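Local structure of putative cytoplasmic protein (Salmonella enterica subsp. enterica serovar Typhimurium, 4IQN) at residues 64-67 with 71-74; 95-100 with 110-115; 151-156 with 167-172. The protein is of unknown function, being an uncharacterized, putatively cytoplasmic protein that belongs to a family defined only as a domain of unknown function (DUF5066). All coordinates share one frame; numbering follows the deposited sequence. Where two conformers were deposited one is given.

Contact 1: residues 64-67 with 71-74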
loop_
_atom_site.group_PDB
_atom_site.type_symbol
_atom_site.label_atom_id
_atom_site.label_comp_id
_atom_site.label_asym_id
_atom_site.label_seq_id
_atom_site.Cartn_x
_atom_site.Cartn_y
_atom_site.Cartn_z
ATOM N N ASP A 64 5.054 10.624 11.014
ATOM C CA ASP A 64 4.043 10.246 11.993
ATOM C C ASP A 64 2.683 10.940 11.727
ATOM O O ASP A 64 1.839 11.066 12.625
ATOM C CB ASP A 64 4.557 10.582 13.406
ATOM C CG ASP A 64 5.730 9.699 13.841
ATOM O OD1 ASP A 64 5.735 8.492 13.480
ATOM O OD2 ASP A 64 6.638 10.202 14.571
ATOM N N LEU A 65 2.458 11.358 10.491
ATOM C CA LEU A 65 1.226 12.074 10.136
ATOM C C LEU A 65 -0.008 11.246 10.435
ATOM O O LEU A 65 0.032 10.020 10.423
ATOM C CB LEU A 65 1.261 12.534 8.678
ATOM C CG LEU A 65 1.168 11.459 7.622
ATOM C CD1 LEU A 65 -0.298 11.232 7.231
ATOM C CD2 LEU A 65 1.959 11.872 6.395
ATOM N N LEU A 66 -1.076 11.961 10.764
ATOM C CA LEU A 66 -2.385 11.412 11.062
ATOM C C LEU A 66 -3.372 12.139 10.157
ATOM O O LEU A 66 -3.376 13.365 10.102
ATOM C CB LEU A 66 -2.740 11.654 12.543
ATOM C CG LEU A 66 -1.953 10.872 13.593
ATOM C CD1 LEU A 66 -2.252 11.281 15.031
ATOM C CD2 LEU A 66 -2.250 9.387 13.409
ATOM N N SER A 67 -4.199 11.384 9.434
ATOM C CA SER A 67 -5.141 11.966 8.522
ATOM C C SER A 67 -6.232 12.724 9.258
ATOM O O SER A 67 -6.277 12.737 10.493
ATOM C CB SER A 67 -5.813 10.883 7.682
ATOM O OG SER A 67 -6.665 10.086 8.484
HETATM N N MSE A 71 -6.009 9.011 12.156
HETATM C CA MSE A 71 -5.420 7.667 12.066
HETATM C C MSE A 71 -4.223 7.735 11.153
HETATM O O MSE A 71 -4.191 8.550 10.231
HETATM C CB MSE A 71 -6.449 6.672 11.502
HETATM C CG MSE A 71 -7.750 6.715 12.287
HETATM SE SE MSE A 71 -9.054 5.421 11.600
HETATM C CE MSE A 71 -7.988 3.794 11.761
ATOM N N PRO A 72 -3.232 6.872 11.382
ATOM C CA PRO A 72 -2.007 6.925 10.601
ATOM C C PRO A 72 -2.172 6.457 9.153
ATOM O O PRO A 72 -3.214 5.918 8.805
ATOM C CB PRO A 72 -1.056 6.009 11.374
ATOM C CG PRO A 72 -1.927 5.045 12.091
ATOM C CD PRO A 72 -3.160 5.834 12.435
ATOM N N VAL A 73 -1.146 6.685 8.332
ATOM C CA VAL A 73 -1.124 6.270 6.932
ATOM C C VAL A 73 0.124 5.462 6.596
ATOM O O VAL A 73 0.070 4.447 5.859
ATOM C CB VAL A 73 -1.149 7.481 6.023
ATOM C CG1 VAL A 73 -1.100 7.081 4.548
ATOM C CG2 VAL A 73 -2.352 8.368 6.317
ATOM N N ILE A 74 1.258 5.936 7.111
ATOM C CA ILE A 74 2.543 5.359 6.747
ATOM C C ILE A 74 3.295 4.825 7.955
ATOM O O ILE A 74 4.507 4.820 7.965
ATOM C CB ILE A 74 3.385 6.409 6.003
ATOM C CG1 ILE A 74 3.523 7.694 6.831
ATOM C CG2 ILE A 74 2.760 6.761 4.661
ATOM C CD1 ILE A 74 4.548 8.640 6.268
HETATM O O HOH W 1 1.145 7.889 9.347
HETATM O O HOH W 2 -5.678 7.605 7.874
#

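Contact 2: residues 95-100 with 110-115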
loop_
_atom_site.group_PDB
_atom_site.type_symbol
_atom_site.label_atom_id
_atom_site.label_comp_id
_atom_site.label_asym_id
_atom_site.label_seq_id
_atom_site.Cartn_x
_atom_site.Cartn_y
_atom_site.Cartn_z
ATOM N N GLU A 95 -3.676 -10.836 6.923
ATOM C CA GLU A 95 -4.930 -10.328 6.357
ATOM C C GLU A 95 -5.695 -11.465 5.689
ATOM O O GLU A 95 -6.892 -11.588 5.863
ATOM C CB GLU A 95 -4.642 -9.212 5.352
ATOM C CG GLU A 95 -4.127 -7.917 5.980
ATOM C CD GLU A 95 -2.598 -7.848 6.254
ATOM O OE1 GLU A 95 -1.875 -8.866 6.061
ATOM O OE2 GLU A 95 -2.147 -6.732 6.666
ATOM N N ALA A 96 -4.984 -12.323 4.961
ATOM C CA ALA A 96 -5.605 -13.492 4.301
ATOM C C ALA A 96 -6.179 -14.508 5.274
ATOM O O ALA A 96 -7.269 -15.056 5.070
ATOM C CB ALA A 96 -4.586 -14.186 3.388
ATOM N N TYR A 97 -5.424 -14.765 6.327
ATOM C CA TYR A 97 -5.817 -15.670 7.373
ATOM C C TYR A 97 -7.077 -15.185 8.100
ATOM O O TYR A 97 -8.060 -15.938 8.265
ATOM C CB TYR A 97 -4.670 -15.786 8.343
ATOM C CG TYR A 97 -4.678 -16.997 9.207
ATOM C CD1 TYR A 97 -4.586 -18.259 8.647
ATOM C CD2 TYR A 97 -4.737 -16.890 10.571
ATOM C CE1 TYR A 97 -4.540 -19.390 9.434
ATOM C CE2 TYR A 97 -4.704 -18.019 11.381
ATOM C CZ TYR A 97 -4.604 -19.276 10.802
ATOM O OH TYR A 97 -4.567 -20.441 11.550
ATOM N N TYR A 98 -7.059 -13.916 8.493
ATOM C CA TYR A 98 -8.248 -13.284 9.096
ATOM C C TYR A 98 -9.420 -13.278 8.083
ATOM O O TYR A 98 -10.594 -13.379 8.478
ATOM C CB TYR A 98 -7.908 -11.863 9.619
ATOM C CG TYR A 98 -9.105 -10.988 9.707
ATOM C CD1 TYR A 98 -9.946 -11.033 10.833
ATOM C CD2 TYR A 98 -9.465 -10.140 8.644
ATOM C CE1 TYR A 98 -11.088 -10.247 10.915
ATOM C CE2 TYR A 98 -10.606 -9.345 8.720
ATOM C CZ TYR A 98 -11.411 -9.406 9.854
ATOM O OH TYR A 98 -12.511 -8.642 9.924
ATOM N N GLY A 99 -9.116 -13.168 6.796
ATOM C CA GLY A 99 -10.135 -13.070 5.752
ATOM C C GLY A 99 -11.048 -14.282 5.626
ATOM O O GLY A 99 -12.200 -14.155 5.243
ATOM N N VAL A 100 -10.515 -15.467 5.911
ATOM C CA VAL A 100 -11.323 -16.673 5.897
ATOM C C VAL A 100 -11.722 -17.092 7.303
ATOM O O VAL A 100 -12.136 -18.228 7.526
ATOM C CB VAL A 100 -10.682 -17.831 5.114
ATOM C CG1 VAL A 100 -10.737 -17.551 3.621
ATOM C CG2 VAL A 100 -9.232 -18.072 5.571
ATOM N N GLU A 110 1.444 -19.635 11.859
ATOM C CA GLU A 110 2.737 -20.248 11.516
ATOM C C GLU A 110 2.570 -21.704 11.073
ATOM O O GLU A 110 3.234 -22.142 10.145
ATOM C CB GLU A 110 3.717 -20.152 12.692
ATOM C CG GLU A 110 4.144 -18.718 13.033
ATOM C CD GLU A 110 3.186 -17.919 13.952
ATOM O OE1 GLU A 110 2.169 -18.458 14.464
ATOM O OE2 GLU A 110 3.463 -16.705 14.160
ATOM N N ASP A 111 1.661 -22.432 11.712
ATOM C CA ASP A 111 1.379 -23.839 11.358
ATOM C C ASP A 111 0.747 -24.010 9.971
ATOM O O ASP A 111 0.753 -25.119 9.413
ATOM C CB ASP A 111 0.466 -24.502 12.411
ATOM C CG ASP A 111 1.108 -24.573 13.796
ATOM O OD1 ASP A 111 2.323 -24.332 13.949
ATOM O OD2 ASP A 111 0.387 -24.861 14.754
ATOM N N LEU A 112 0.188 -22.937 9.418
ATOM C CA LEU A 112 -0.506 -23.042 8.127
ATOM C C LEU A 112 0.139 -22.242 6.975
ATOM O O LEU A 112 -0.412 -22.182 5.868
ATOM C CB LEU A 112 -1.984 -22.700 8.327
ATOM C CG LEU A 112 -2.761 -23.823 9.054
ATOM C CD1 LEU A 112 -4.156 -23.358 9.411
ATOM C CD2 LEU A 112 -2.848 -25.108 8.234
HETATM N N MSE A 113 1.329 -21.689 7.228
HETATM C CA MSE A 113 2.115 -20.970 6.225
HETATM C C MSE A 113 2.545 -21.886 5.110
HETATM O O MSE A 113 2.889 -23.040 5.385
HETATM C CB MSE A 113 3.255 -20.177 6.874
HETATM C CG MSE A 113 2.649 -19.011 7.655
HETATM SE SE MSE A 113 2.058 -17.501 6.538
HETATM C CE MSE A 113 3.822 -16.906 5.924
ATOM N N PRO A 114 2.828 -21.320 3.940
ATOM C CA PRO A 114 2.208 -20.141 3.368
ATOM C C PRO A 114 0.713 -20.077 3.243
ATOM O O PRO A 114 0.101 -21.039 2.773
ATOM C CB PRO A 114 2.860 -20.053 1.987
ATOM C CG PRO A 114 3.065 -21.474 1.602
ATOM C CD PRO A 114 3.397 -22.192 2.882
ATOM N N VAL A 115 0.143 -18.944 3.657
ATOM C CA VAL A 115 -1.303 -18.752 3.526
ATOM C C VAL A 115 -1.645 -18.237 2.124
ATOM O O VAL A 115 -2.506 -18.794 1.433
ATOM C CB VAL A 115 -1.833 -17.824 4.620
ATOM C CG1 VAL A 115 -3.321 -17.527 4.400
ATOM C CG2 VAL A 115 -1.689 -18.484 5.978
#

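Contact 3: residues 151-156 with 167-172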
loop_
_atom_site.group_PDB
_atom_site.type_symbol
_atom_site.label_atom_id
_atom_site.label_comp_id
_atom_site.label_asym_id
_atom_site.label_seq_id
_atom_site.Cartn_x
_atom_site.Cartn_y
_atom_site.Cartn_z
ATOM N N ILE A 151 -2.193 1.213 -6.271
ATOM C CA ILE A 151 -2.683 0.753 -4.993
ATOM C C ILE A 151 -3.464 -0.548 -5.197
ATOM O O ILE A 151 -4.201 -0.692 -6.180
ATOM C CB ILE A 151 -3.611 1.816 -4.384
ATOM C CG1 ILE A 151 -2.775 3.067 -4.047
ATOM C CG2 ILE A 151 -4.371 1.298 -3.159
ATOM C CD1 ILE A 151 -1.847 2.866 -2.861
ATOM N N ALA A 152 -3.273 -1.485 -4.273
ATOM C CA ALA A 152 -4.086 -2.699 -4.202
ATOM C C ALA A 152 -4.887 -2.667 -2.913
ATOM O O ALA A 152 -4.439 -2.087 -1.899
ATOM C CB ALA A 152 -3.221 -3.921 -4.242
ATOM N N ARG A 153 -6.061 -3.303 -2.956
ATOM C CA ARG A 153 -6.925 -3.454 -1.812
ATOM C C ARG A 153 -7.205 -4.922 -1.529
ATOM O O ARG A 153 -7.234 -5.748 -2.454
ATOM C CB ARG A 153 -8.271 -2.703 -2.026
ATOM C CG ARG A 153 -8.140 -1.214 -1.936
ATOM C CD ARG A 153 -9.435 -0.517 -2.270
ATOM N NE ARG A 153 -9.378 0.908 -2.048
ATOM C CZ ARG A 153 -9.818 1.544 -0.957
ATOM N NH1 ARG A 153 -10.406 0.903 0.034
ATOM N NH2 ARG A 153 -9.722 2.850 -0.884
HETATM N N MSE A 154 -7.418 -5.245 -0.258
HETATM C CA MSE A 154 -7.829 -6.588 0.140
HETATM C C MSE A 154 -8.936 -6.510 1.160
HETATM O O MSE A 154 -8.850 -5.818 2.165
HETATM C CB MSE A 154 -6.636 -7.408 0.606
HETATM C CG MSE A 154 -7.037 -8.764 1.156
HETATM SE SE MSE A 154 -5.400 -9.694 1.579
HETATM C CE MSE A 154 -6.089 -11.506 1.343
ATOM N N GLU A 155 -9.995 -7.244 0.911
ATOM C CA GLU A 155 -11.109 -7.326 1.845
ATOM C C GLU A 155 -11.535 -8.757 1.930
ATOM O O GLU A 155 -11.768 -9.381 0.905
ATOM C CB GLU A 155 -12.286 -6.499 1.365
ATOM C CG GLU A 155 -13.342 -6.373 2.460
ATOM C CD GLU A 155 -14.604 -5.763 1.935
ATOM O OE1 GLU A 155 -15.293 -6.406 1.086
ATOM O OE2 GLU A 155 -14.892 -4.636 2.390
ATOM N N ARG A 156 -11.638 -9.269 3.146
ATOM C CA ARG A 156 -11.814 -10.692 3.395
ATOM C C ARG A 156 -10.884 -11.491 2.474
ATOM O O ARG A 156 -9.668 -11.344 2.549
ATOM C CB ARG A 156 -13.288 -11.076 3.309
ATOM C CG ARG A 156 -14.103 -10.419 4.427
ATOM C CD ARG A 156 -15.372 -9.839 3.870
ATOM N NE ARG A 156 -16.184 -10.871 3.249
ATOM C CZ ARG A 156 -17.219 -10.635 2.436
ATOM N NH1 ARG A 156 -17.920 -11.658 1.941
ATOM N NH2 ARG A 156 -17.568 -9.384 2.110
ATOM N N VAL A 167 -1.435 8.889 -4.336
ATOM C CA VAL A 167 -1.936 10.241 -4.525
ATOM C C VAL A 167 -3.468 10.233 -4.645
ATOM O O VAL A 167 -4.142 10.950 -3.914
ATOM C CB VAL A 167 -1.298 10.938 -5.737
ATOM C CG1 VAL A 167 -1.868 12.330 -5.981
ATOM C CG2 VAL A 167 0.230 11.053 -5.546
ATOM N N GLU A 168 -3.999 9.412 -5.520
ATOM C CA GLU A 168 -5.451 9.295 -5.658
ATOM C C GLU A 168 -6.092 8.816 -4.345
ATOM O O GLU A 168 -7.112 9.357 -3.910
ATOM C CB GLU A 168 -5.811 8.354 -6.802
ATOM C CG GLU A 168 -7.319 8.148 -6.956
ATOM C CD GLU A 168 -7.753 7.389 -8.181
ATOM O OE1 GLU A 168 -6.914 6.783 -8.891
ATOM O OE2 GLU A 168 -8.987 7.385 -8.450
ATOM N N TYR A 169 -5.487 7.814 -3.711
ATOM C CA TYR A 169 -5.987 7.301 -2.455
ATOM C C TYR A 169 -6.107 8.429 -1.424
ATOM O O TYR A 169 -7.157 8.603 -0.782
ATOM C CB TYR A 169 -5.097 6.142 -1.940
ATOM C CG TYR A 169 -5.396 5.726 -0.529
ATOM C CD1 TYR A 169 -6.450 4.857 -0.237
ATOM C CD2 TYR A 169 -4.656 6.225 0.544
ATOM C CE1 TYR A 169 -6.750 4.496 1.052
ATOM C CE2 TYR A 169 -4.921 5.857 1.843
ATOM C CZ TYR A 169 -5.974 4.992 2.117
ATOM O OH TYR A 169 -6.277 4.636 3.420
ATOM N N LEU A 170 -5.046 9.221 -1.261
ATOM C CA LEU A 170 -5.060 10.256 -0.249
ATOM C C LEU A 170 -6.023 11.411 -0.557
ATOM O O LEU A 170 -6.660 11.944 0.371
ATOM C CB LEU A 170 -3.644 10.786 0.013
ATOM C CG LEU A 170 -2.785 9.796 0.777
ATOM C CD1 LEU A 170 -1.388 10.406 0.903
ATOM C CD2 LEU A 170 -3.328 9.465 2.163
ATOM N N TYR A 171 -6.129 11.816 -1.819
ATOM C CA TYR A 171 -7.100 12.857 -2.174
ATOM C C TYR A 171 -8.492 12.416 -1.741
ATOM O O TYR A 171 -9.300 13.231 -1.239
ATOM C CB TYR A 171 -7.078 13.167 -3.675
ATOM C CG TYR A 171 -6.147 14.296 -4.065
ATOM C CD1 TYR A 171 -6.505 15.636 -3.871
ATOM C CD2 TYR A 171 -4.908 14.040 -4.601
ATOM C CE1 TYR A 171 -5.654 16.662 -4.213
ATOM C CE2 TYR A 171 -4.053 15.081 -4.966
ATOM C CZ TYR A 171 -4.417 16.390 -4.764
ATOM O OH TYR A 171 -3.559 17.437 -5.117
ATOM N N ASN A 172 -8.776 11.138 -1.940
ATOM C CA ASN A 172 -10.082 10.608 -1.541
ATOM C C ASN A 172 -10.235 10.612 -0.003
ATOM O O ASN A 172 -11.253 11.060 0.510
ATOM C CB ASN A 172 -10.347 9.256 -2.174
ATOM C CG ASN A 172 -10.771 9.365 -3.630
ATOM O OD1 ASN A 172 -9.965 9.388 -4.568
ATOM N ND2 ASN A 172 -12.043 9.451 -3.825
#

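Contact 1: residues 64-67 with 71-74
Residues 64-67 and 71-74 run in roughly opposite directions, and Leu66 and Pro72 have the nearest CA atoms, 4.5 Å apart. Ser67 N donates to Met71 O at 2.9 Å, nearly straight at the hydrogen (164°). The donor is tilted 29° from the carbonyl plane. Leu66 CA adds a CA-H...O contact to the same oxygen, Met71 O, at 3.5 Å. Water 2 also donates to Met71 O and is hydrogen-bonded to Ser67 OG, a hydroxyl that also takes the backbone N-H of Tyr69. Further along, water 1 fills in where the backbones do not bond directly. It donates to Leu65 O at 2.6 Å and accepts from Val73 N. This is a chain reversal in the loop between strand 48-49 and strand 86-87, with three residues at its turn and no regular strand in either arm. The side chain of Leu65 forks over the second arm. Its CG sits between the backbone N and the carbonyl carbon (chi1 70°), and the two methyls diverge from there. CD1 of Leu65 meets CG2 of Val73 at 3.6 Å, while its CD2 reaches CD1 of Ile74 at 4.1 Å across a right-angled approach. CD2 of Leu66 lies over the Met71-Pro72 peptide, 3.4 Å from Pro72 N, and also touches the proline ring at CD. Ser67 touches Ile173 of helix 166-174.

Contact 2: residues 95-100 with 110-115
The hydroxyl of Tyr97 combines a polar and an apolar neighbour: it is hydrogen-bonded to the carbonyl oxygen of Ile107, and a methyl of Leu112 packs against it, with OH and CD1 3.6 Å apart. That methyl comes in at the edge of the Tyr97 ring, in its plane, and lies 4.0 Å from CE1 of Tyr97. The two side chains meet at about a right angle. Nearer the helix, the methyls of Val115 divide the work. CG1 is anti to the backbone N (chi1 175°) and rests on CB of Ala96 at 3.7 Å. CG2 of Val115 lies 3.9 Å from CD1 of Tyr97, obliquely placed to the ring. CG of Tyr97 is anti to the backbone N (chi1 -159°), and this torsion carries the ring off helix 93-99 to Leu112 and Val115. The contact fastens the last turn of this helix to the loop leading to strand 124-128. The cis peptide before Pro114 lies between Leu112 and Val115, the two loop residues that touch the helix. Phe216 touches Tyr97, Leu112 and Val115, so helix 214-217 also packs on the cluster. Between the two segments the chemistry is wholly apolar, and all four touching residues are buried. The fit depends on methyl and ring shapes, while the hydrogen bond to Ile107 gives the buried tyrosine hydroxyl a partner and probably helps to position the ring's outer end.

Contact 3: residues 151-156 with 167-172
Strand 151-155 passes helix 166-174 with its start nearest, the CA atoms of Ile151 and Tyr169 lying 7.8 Å apart. Tyr169 is the helix residue that makes the contact. Its CG is anti to the backbone N (chi1 169°), which carries the ring off the helix to meet Arg153. NH2 of Arg153 lies at the ring edge, in its plane, 3.9 Å from both CD1 and CE1 of Tyr169, and the guanidinium and ring planes are 53° apart. This is neither a stack nor a cation-pi contact over a face. Ile151, on the same side of the strand as Arg153, adds looser apolar packing, its CG1 4.4 Å from CB of Tyr169. The strand is an inner one of the four-stranded antiparallel sheet, and Ile136 of the adjoining strand 135-140 touches Ile151, Arg153 and Tyr169. The polar atoms have other partners: Arg153 NH2, the atom at the ring edge, also forms a salt bridge with Glu163, NH1 bonds to Gln134, and Tyr169 OH bonds to His130. With its charge probably balanced by Glu163, the guanidinium can lie against the ring edge mainly as a packing surface.

Overall arrangement
Contact 3 lies nearest the centre of the chain, about 7 Å between centres, and joins sheet to helix. Contacts 1 and 2 sit farther out, at about 13 and 19 Å, yet all four touching residues of contact 2 are buried, while contact 1 is partly buried. Each borders on contact 3. Val73 of contact 1 packs on Leu170 of helix 166-174, and Ala96 and Glu95 of contact 2 pack on Met154 of strand 151-155. Contacts 1 and 2 do not touch, with nearest atoms about 11 Å apart. Contact 1 combines a backbone bond and water bridges with leucine packing. Contact 2 joins methyls and a ring, and contact 3 sets a charged group against an aromatic edge.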